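PDB 5J7O: major capsid protein from Faustovirus, which forms the outer protein shell of a large double-stranded DNA virus, three copies of its double jelly-roll chain associating into a trimeric capsomer. Local coordinates for residues B[89-94]-B[390-395]; B[105-110]-B[293-298]; B[184-189]-B[324-329]. One frame throughout, in Å; residues are numbered along the deposited sequence.

Contact 1: residues B[89-94]-B[390-395]; sequences IQFSIP and QNIELY
Two facing beta sheets of a jelly-roll sandwich meet where Phe91 and Ile89, on the strand at one edge of the four-stranded sheet, press against Ile392 and Leu394 of strand 389-401 in the opposing sheet. The axes of segments 89-92 and 390-395 come within 8.2 Å and cross at -38°, and no hydrogen bond joins them: the contact is made by side chains. The Phe91 ring carries most of it. Leu394 CB lies over one face of the Phe91 ring, 3.7 Å from its centroid and 16° off the normal, a CH-pi contact displaced toward the rim. The CD2 branch of Leu394 continues past the root of the ring, 3.8 Å from Phe91 CB. Phe91 CG is turned beside its own backbone N (chi1 -56°), and the ring extends over the partner strand's backbone, bringing Phe91 CE2 to 3.4 Å from the Leu394 N. The carbonyl oxygen of Ile392 lies at the ring edge, in its plane, while Ile392 CG1 approaches Phe91 CZ at 3.9 Å. One step back along both strands, Ile89 and Ile392 meet tip to tip through their CD1 methyls, 3.7 Å apart. Pro83 touches both isoleucines and Pro78 packs on Ile89 and Phe91, adding to the apolar surroundings. Glu393 projects from the other surface of its strand, where its carboxylate forms a salt bridge with Lys75. Such interlocking of branched aliphatic and aromatic side chains between strands of two facing sheets is the core packing of a beta sandwich, here in a double jelly-roll capsid protein.

Contact 2: residues B[105-110]-B[293-298]; sequences VHVQLA and LNMFVP
Asn294 receives two side-chain hydrogen bonds from across an antiparallel strand pair, one from His106 and one from Gln108. His106 NE2 reaches Asn294 OD1 at 3.2 Å, nearly straight and in the planes of both ring and amide, which are nearly coplanar. Gln108 NE2 reaches Asn294 OD1 at 2.9 Å with its amide turned 85° to that of Asn294. Each donor meets a lone pair of OD1, so the two bonds together restrain the carboxamide's rotation, and Asn294 ND2 is held by Gln292. With His106 CG opposite its backbone N (chi1 174°), the imidazole runs alongside Asn294 while His106 CB sits over one face of Phe296, 3.9 Å from the ring centroid. The two rings are almost parallel but slid so far that they barely overlap. On the other sheet face, Met295 bends at chi3 (-64°), bringing Met295 CE within 4.1 Å of Val107 CB and 4.2 Å of Leu109 CD1; Leu293 CD2 approaches the same leucine methyl. Reciprocal backbone bonds join Val105 with Val297, Val107 with Met295 and Leu109 with Leu293, the Met295 N to Val107 O bond being 2.9 Å long. Strand 99-109 is bordered on its other side by strand 389-401. The valine-methionine face packs on Phe186 of the facing sheet and on Leu185 just before it, whereas Phe296 touches Leu225 of helix 216-225 and meets Tyr395 edge-to-face; Arg541 of a neighbouring subunit packs on His106 and Asn294.

Contact 3: residues B[184-189]-B[324-329]; sequences RLFKRV and VDIEQQ
Val324 sets its CG1 methyl over one face of the Phe186 ring, 3.6 Å from the centroid and 17° off the normal, a CH-pi contact that sits off-centre. That branch stands opposite the valine's backbone N (chi1 -180°), while CG2 is turned toward Val189, which it meets loosely. At Asp325 the backbone takes over: Asp325 N donates to Arg188 O at 2.8 Å, and its carbonyl oxygen receives a weak, bent bond from Lys187 N. The Asp325 side chain runs alongside that of Arg188, OD2 lying 3.4 Å from Arg188 CG. The guanidinium does not contact this carboxylate; Asp325 OD1 bonds instead to Thr88. Ile326 turns back to the apolar side, where it divides its branches between two neighbours. Ile326 CD1 reaches Phe186 CE1 at 3.6 Å and Ile326 CG2 touches Leu185 CD1 at 3.7 Å. Val324 to Ile326 and Phe186 belong to the four-stranded antiparallel sheet of a jelly roll, in which strand 320-326 lies between strands 88-92 and 186-193. Phe186 projects from this sheet into the sandwich core, and Leu185, just before it, also packs on Val107 of the facing layer. Just past the strand, Glu327 N bonds to Leu185 O at 2.8 Å, joining the strand's exit to the residue just ahead of Phe186. The chain of Lys187 crosses Glu327 at about a right angle, with Lys187 CG 3.2 Å from Glu327 OE1. Lys187 NZ does not reach the carboxylate, although the nearby positive charge probably favours the ionised form of Glu327. Glu327 folds at chi2 (63°), bringing OE2 to a weak bond with Gln328 N, 3.1 Å away; Asn331 ND2 also donates to that oxygen.

From the N terminus the chain passes 89-94 and then 105-110 on the next strand, moving from one sheet of the jelly roll to the other. Contact 2 closes when 293-298 returns beside 105-110; 184-189 has already been laid down inside that loop. Segment 324-329 follows and closes contact 3, so contacts 2 and 3 cross along the chain. Last comes 390-395, whose packing against 89-94 closes contact 1 around both. Spatially, contact 2 lies within one sheet and contact 3 lies mostly within the facing sheet, while contact 1 spans the sandwich. Backbone hydrogen bonds from Val324 N to Ile89 O and from His106 N to Glu393 O link contact 1 to contacts 3 and 2.

Contact 1: residues B[89-94]-B[390-395]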
# COMPACT_ATOMS: atom_id res chain seq x y z
N ILE B 89 5.93 11.72 34.68
CA ILE B 89 6.49 10.41 35.01
C ILE B 89 7.99 10.47 34.75
O ILE B 89 8.42 10.93 33.69
CB ILE B 89 5.82 9.29 34.19
CG1 ILE B 89 4.32 9.26 34.47
CG2 ILE B 89 6.45 7.95 34.49
CD1 ILE B 89 3.57 8.26 33.62
N GLN B 90 8.78 10.00 35.71
CA GLN B 90 10.23 10.07 35.60
C GLN B 90 10.85 8.71 35.88
O GLN B 90 10.56 8.09 36.90
CB GLN B 90 10.82 11.11 36.57
CG GLN B 90 12.30 11.35 36.35
CD GLN B 90 12.93 12.16 37.45
OE1 GLN B 90 12.97 11.74 38.61
NE2 GLN B 90 13.44 13.34 37.11
N PHE B 91 11.71 8.27 34.97
CA PHE B 91 12.49 7.05 35.14
C PHE B 91 13.95 7.41 35.38
O PHE B 91 14.48 8.34 34.77
CB PHE B 91 12.41 6.15 33.90
CG PHE B 91 11.02 5.77 33.50
CD1 PHE B 91 10.28 6.59 32.66
CD2 PHE B 91 10.46 4.58 33.93
CE1 PHE B 91 9.00 6.24 32.28
CE2 PHE B 91 9.18 4.23 33.55
CZ PHE B 91 8.45 5.06 32.73
N SER B 92 14.59 6.67 36.27
CA SER B 92 16.05 6.66 36.32
C SER B 92 16.58 5.68 35.29
O SER B 92 15.95 4.65 35.00
CB SER B 92 16.55 6.29 37.71
OG SER B 92 16.30 7.32 38.65
N ILE B 93 17.73 6.00 34.71
CA ILE B 93 18.40 5.08 33.80
C ILE B 93 19.34 4.23 34.64
O ILE B 93 20.41 4.70 35.05
CB ILE B 93 19.14 5.83 32.68
CG1 ILE B 93 18.17 6.75 31.94
CG2 ILE B 93 19.78 4.84 31.72
CD1 ILE B 93 18.83 7.60 30.87
N PRO B 94 18.98 2.97 34.93
CA PRO B 94 19.78 2.17 35.86
C PRO B 94 21.17 1.90 35.32
O PRO B 94 21.44 1.96 34.12
CB PRO B 94 18.98 0.87 36.00
CG PRO B 94 17.61 1.19 35.48
CD PRO B 94 17.82 2.23 34.42
N GLN B 390 -2.50 1.34 33.90
CA GLN B 390 -2.24 0.13 34.67
C GLN B 390 -0.75 -0.20 34.77
O GLN B 390 -0.35 -0.88 35.72
CB GLN B 390 -3.00 -1.05 34.06
CG GLN B 390 -4.50 -0.85 34.04
CD GLN B 390 -5.25 -2.06 33.53
OE1 GLN B 390 -5.05 -2.50 32.40
NE2 GLN B 390 -6.13 -2.61 34.37
N ASN B 391 0.06 0.26 33.83
CA ASN B 391 1.49 -0.03 33.87
C ASN B 391 2.22 0.92 32.93
O ASN B 391 1.74 1.21 31.83
CB ASN B 391 1.78 -1.48 33.49
CG ASN B 391 3.27 -1.80 33.51
OD1 ASN B 391 3.89 -1.84 34.57
ND2 ASN B 391 3.84 -2.04 32.34
N ILE B 392 3.39 1.39 33.37
CA ILE B 392 4.29 2.12 32.48
C ILE B 392 5.73 1.81 32.90
O ILE B 392 6.11 1.97 34.06
CB ILE B 392 3.99 3.63 32.47
CG1 ILE B 392 4.82 4.33 31.39
CG2 ILE B 392 4.23 4.27 33.83
CD1 ILE B 392 4.37 5.74 31.08
N GLU B 393 6.52 1.32 31.95
CA GLU B 393 7.89 0.90 32.21
C GLU B 393 8.78 1.33 31.05
O GLU B 393 8.36 1.28 29.89
CB GLU B 393 7.99 -0.62 32.40
CG GLU B 393 7.53 -1.12 33.76
CD GLU B 393 7.56 -2.63 33.86
OE1 GLU B 393 6.88 -3.29 33.05
OE2 GLU B 393 8.26 -3.16 34.75
N LEU B 394 10.00 1.75 31.37
CA LEU B 394 10.98 2.16 30.37
C LEU B 394 11.90 0.99 30.07
O LEU B 394 12.54 0.44 30.97
CB LEU B 394 11.79 3.36 30.85
CG LEU B 394 12.98 3.73 29.97
CD1 LEU B 394 12.53 4.09 28.56
CD2 LEU B 394 13.79 4.86 30.58
N TYR B 395 11.98 0.60 28.80
CA TYR B 395 12.87 -0.45 28.33
C TYR B 395 14.13 0.19 27.75
O TYR B 395 14.04 1.06 26.88
CB TYR B 395 12.19 -1.33 27.28
CG TYR B 395 11.11 -2.24 27.82
CD1 TYR B 395 10.01 -1.73 28.51
CD2 TYR B 395 11.18 -3.61 27.63
CE1 TYR B 395 9.03 -2.56 29.00
CE2 TYR B 395 10.19 -4.45 28.11
CZ TYR B 395 9.12 -3.92 28.80
OH TYR B 395 8.13 -4.75 29.28

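Contact 2: residues B[105-110]-B[293-298]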
# COMPACT_ATOMS: atom_id res chain seq x y z
N VAL B 105 8.98 2.72 25.74
CA VAL B 105 8.19 2.81 26.96
C VAL B 105 6.90 2.03 26.76
O VAL B 105 6.11 2.33 25.86
CB VAL B 105 7.89 4.27 27.33
CG1 VAL B 105 6.97 4.32 28.54
CG2 VAL B 105 9.18 5.02 27.61
N HIS B 106 6.68 1.03 27.61
CA HIS B 106 5.44 0.27 27.60
C HIS B 106 4.38 1.03 28.39
O HIS B 106 4.57 1.33 29.57
CB HIS B 106 5.66 -1.12 28.21
CG HIS B 106 4.40 -1.92 28.36
ND1 HIS B 106 4.21 -2.81 29.40
CD2 HIS B 106 3.28 -1.98 27.60
CE1 HIS B 106 3.02 -3.37 29.28
NE2 HIS B 106 2.44 -2.89 28.20
N VAL B 107 3.27 1.36 27.73
CA VAL B 107 2.14 2.02 28.37
C VAL B 107 0.93 1.09 28.29
O VAL B 107 0.67 0.49 27.25
CB VAL B 107 1.82 3.38 27.73
CG1 VAL B 107 0.78 4.13 28.56
CG2 VAL B 107 3.09 4.21 27.57
N GLN B 108 0.20 0.99 29.40
CA GLN B 108 -0.94 0.09 29.50
C GLN B 108 -2.13 0.86 30.04
O GLN B 108 -2.09 1.37 31.16
CB GLN B 108 -0.62 -1.10 30.41
CG GLN B 108 -1.49 -2.32 30.18
CD GLN B 108 -1.03 -3.52 30.99
OE1 GLN B 108 -0.94 -3.45 32.22
NE2 GLN B 108 -0.73 -4.61 30.31
N LEU B 109 -3.19 0.95 29.24
CA LEU B 109 -4.39 1.70 29.59
C LEU B 109 -5.55 0.73 29.75
O LEU B 109 -5.79 -0.11 28.88
CB LEU B 109 -4.70 2.75 28.52
CG LEU B 109 -3.53 3.68 28.20
CD1 LEU B 109 -3.86 4.61 27.04
CD2 LEU B 109 -3.13 4.48 29.44
N ALA B 110 -6.27 0.86 30.86
CA ALA B 110 -7.31 -0.11 31.21
C ALA B 110 -8.43 -0.10 30.19
O ALA B 110 -8.75 0.93 29.58
CB ALA B 110 -7.86 0.19 32.60
N LEU B 293 -5.47 -1.15 25.98
CA LEU B 293 -4.55 -0.67 24.96
C LEU B 293 -3.12 -0.81 25.47
O LEU B 293 -2.76 -0.23 26.50
CB LEU B 293 -4.86 0.78 24.60
CG LEU B 293 -4.09 1.35 23.41
CD1 LEU B 293 -4.35 0.52 22.16
CD2 LEU B 293 -4.46 2.81 23.18
N ASN B 294 -2.31 -1.57 24.75
CA ASN B 294 -0.90 -1.79 25.08
C ASN B 294 -0.04 -1.16 24.00
O ASN B 294 -0.16 -1.51 22.82
CB ASN B 294 -0.59 -3.27 25.23
CG ASN B 294 -1.17 -3.87 26.49
OD1 ASN B 294 -0.51 -3.89 27.53
ND2 ASN B 294 -2.40 -4.35 26.41
N MET B 295 0.82 -0.23 24.40
CA MET B 295 1.70 0.47 23.47
C MET B 295 3.14 0.35 23.95
O MET B 295 3.42 0.32 25.15
CB MET B 295 1.31 1.95 23.35
CG MET B 295 -0.13 2.17 22.87
SD MET B 295 -0.61 3.91 22.79
CE MET B 295 -0.51 4.38 24.51
N PHE B 296 4.05 0.27 22.98
CA PHE B 296 5.49 0.37 23.22
C PHE B 296 5.96 1.59 22.43
O PHE B 296 6.33 1.48 21.26
CB PHE B 296 6.23 -0.90 22.80
CG PHE B 296 6.26 -1.97 23.85
CD1 PHE B 296 5.16 -2.79 24.07
CD2 PHE B 296 7.39 -2.16 24.63
CE1 PHE B 296 5.19 -3.77 25.04
CE2 PHE B 296 7.43 -3.15 25.60
CZ PHE B 296 6.33 -3.95 25.81
N VAL B 297 5.93 2.75 23.08
CA VAL B 297 6.25 4.01 22.42
C VAL B 297 7.77 4.21 22.43
O VAL B 297 8.36 4.35 23.50
CB VAL B 297 5.55 5.20 23.10
CG1 VAL B 297 5.84 6.49 22.36
CG2 VAL B 297 4.05 4.95 23.17
N PRO B 298 8.41 4.21 21.27
CA PRO B 298 9.86 4.44 21.24
C PRO B 298 10.21 5.88 21.56
O PRO B 298 9.47 6.81 21.22
CB PRO B 298 10.25 4.08 19.80
CG PRO B 298 9.05 3.36 19.22
CD PRO B 298 7.87 3.94 19.93

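Contact 3: residues B[184-189]-B[324-329]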
# COMPACT_ATOMS: atom_id res chain seq x y z
N ARG B 184 0.36 11.24 20.80
CA ARG B 184 -0.20 12.37 21.54
C ARG B 184 -0.05 12.18 23.05
O ARG B 184 0.02 13.18 23.78
CB ARG B 184 -1.67 12.56 21.20
CG ARG B 184 -2.15 13.98 21.46
CD ARG B 184 -3.64 14.16 21.20
NE ARG B 184 -3.98 15.57 21.12
CZ ARG B 184 -5.22 16.05 21.11
NH1 ARG B 184 -6.25 15.22 21.19
NH2 ARG B 184 -5.43 17.36 21.03
N LEU B 185 0.01 10.93 23.52
CA LEU B 185 0.04 10.67 24.95
C LEU B 185 1.22 11.37 25.62
O LEU B 185 1.10 11.86 26.75
CB LEU B 185 0.10 9.17 25.21
CG LEU B 185 0.07 8.75 26.68
CD1 LEU B 185 -1.29 9.06 27.29
CD2 LEU B 185 0.41 7.29 26.83
N PHE B 186 2.36 11.42 24.94
CA PHE B 186 3.56 12.04 25.50
C PHE B 186 3.59 13.50 25.06
O PHE B 186 4.03 13.82 23.95
CB PHE B 186 4.81 11.30 25.05
CG PHE B 186 4.95 9.93 25.65
CD1 PHE B 186 4.03 9.45 26.57
CD2 PHE B 186 6.02 9.11 25.30
CE1 PHE B 186 4.16 8.19 27.12
CE2 PHE B 186 6.16 7.85 25.85
CZ PHE B 186 5.23 7.39 26.76
N LYS B 187 3.09 14.39 25.92
CA LYS B 187 3.20 15.82 25.66
C LYS B 187 4.66 16.23 25.49
O LYS B 187 5.03 16.86 24.49
CB LYS B 187 2.56 16.62 26.79
CG LYS B 187 1.05 16.61 26.81
CD LYS B 187 0.53 17.49 27.93
CE LYS B 187 1.15 18.88 27.87
NZ LYS B 187 0.80 19.71 29.05
N ARG B 188 5.50 15.90 26.47
CA ARG B 188 6.92 16.19 26.41
C ARG B 188 7.69 14.95 26.86
O ARG B 188 7.23 14.18 27.70
CB ARG B 188 7.29 17.39 27.30
CG ARG B 188 6.30 18.54 27.24
CD ARG B 188 6.91 19.84 27.75
NE ARG B 188 7.73 20.49 26.74
CZ ARG B 188 7.27 21.36 25.84
NH1 ARG B 188 5.99 21.68 25.83
NH2 ARG B 188 8.10 21.90 24.96
N VAL B 189 8.87 14.77 26.27
CA VAL B 189 9.78 13.67 26.60
C VAL B 189 11.16 14.27 26.80
O VAL B 189 11.70 14.91 25.89
CB VAL B 189 9.80 12.59 25.51
CG1 VAL B 189 10.76 11.48 25.88
CG2 VAL B 189 8.40 12.04 25.27
N VAL B 324 8.73 12.17 31.34
CA VAL B 324 7.66 12.11 30.36
C VAL B 324 6.44 12.82 30.93
O VAL B 324 5.95 12.46 32.00
CB VAL B 324 7.30 10.67 29.97
CG1 VAL B 324 6.19 10.66 28.95
CG2 VAL B 324 8.53 9.93 29.44
N ASP B 325 5.95 13.83 30.21
CA ASP B 325 4.69 14.48 30.53
C ASP B 325 3.56 13.76 29.80
O ASP B 325 3.67 13.49 28.60
CB ASP B 325 4.71 15.96 30.15
CG ASP B 325 5.69 16.76 30.98
OD1 ASP B 325 6.09 16.28 32.07
OD2 ASP B 325 6.06 17.87 30.56
N ILE B 326 2.48 13.46 30.52
CA ILE B 326 1.38 12.66 30.00
C ILE B 326 0.20 13.57 29.72
O ILE B 326 -0.16 14.41 30.56
CB ILE B 326 1.00 11.53 30.97
CG1 ILE B 326 2.20 10.61 31.20
CG2 ILE B 326 -0.18 10.73 30.43
CD1 ILE B 326 2.72 9.96 29.94
N GLU B 327 -0.41 13.41 28.55
CA GLU B 327 -1.54 14.22 28.13
C GLU B 327 -2.76 13.93 29.00
O GLU B 327 -2.88 12.88 29.63
CB GLU B 327 -1.86 13.94 26.66
CG GLU B 327 -2.98 14.77 26.05
CD GLU B 327 -2.67 16.25 26.04
OE1 GLU B 327 -1.75 16.66 25.30
OE2 GLU B 327 -3.34 17.00 26.77
N GLN B 328 -3.67 14.90 29.05
CA GLN B 328 -4.95 14.70 29.71
C GLN B 328 -5.75 13.60 29.02
O GLN B 328 -5.59 13.36 27.82
CB GLN B 328 -5.76 16.00 29.72
CG GLN B 328 -4.96 17.24 30.09
CD GLN B 328 -5.79 18.51 30.05
OE1 GLN B 328 -6.91 18.54 30.54
NE2 GLN B 328 -5.24 19.55 29.44
N GLN B 329 -6.61 12.93 29.78
CA GLN B 329 -7.39 11.83 29.22
C GLN B 329 -8.34 12.33 28.13
O GLN B 329 -8.57 11.63 27.14
CB GLN B 329 -8.18 11.12 30.32
CG GLN B 329 -8.90 9.87 29.84
CD GLN B 329 -10.08 9.49 30.72
OE1 GLN B 329 -10.71 10.35 31.33
NE2 GLN B 329 -10.38 8.20 30.79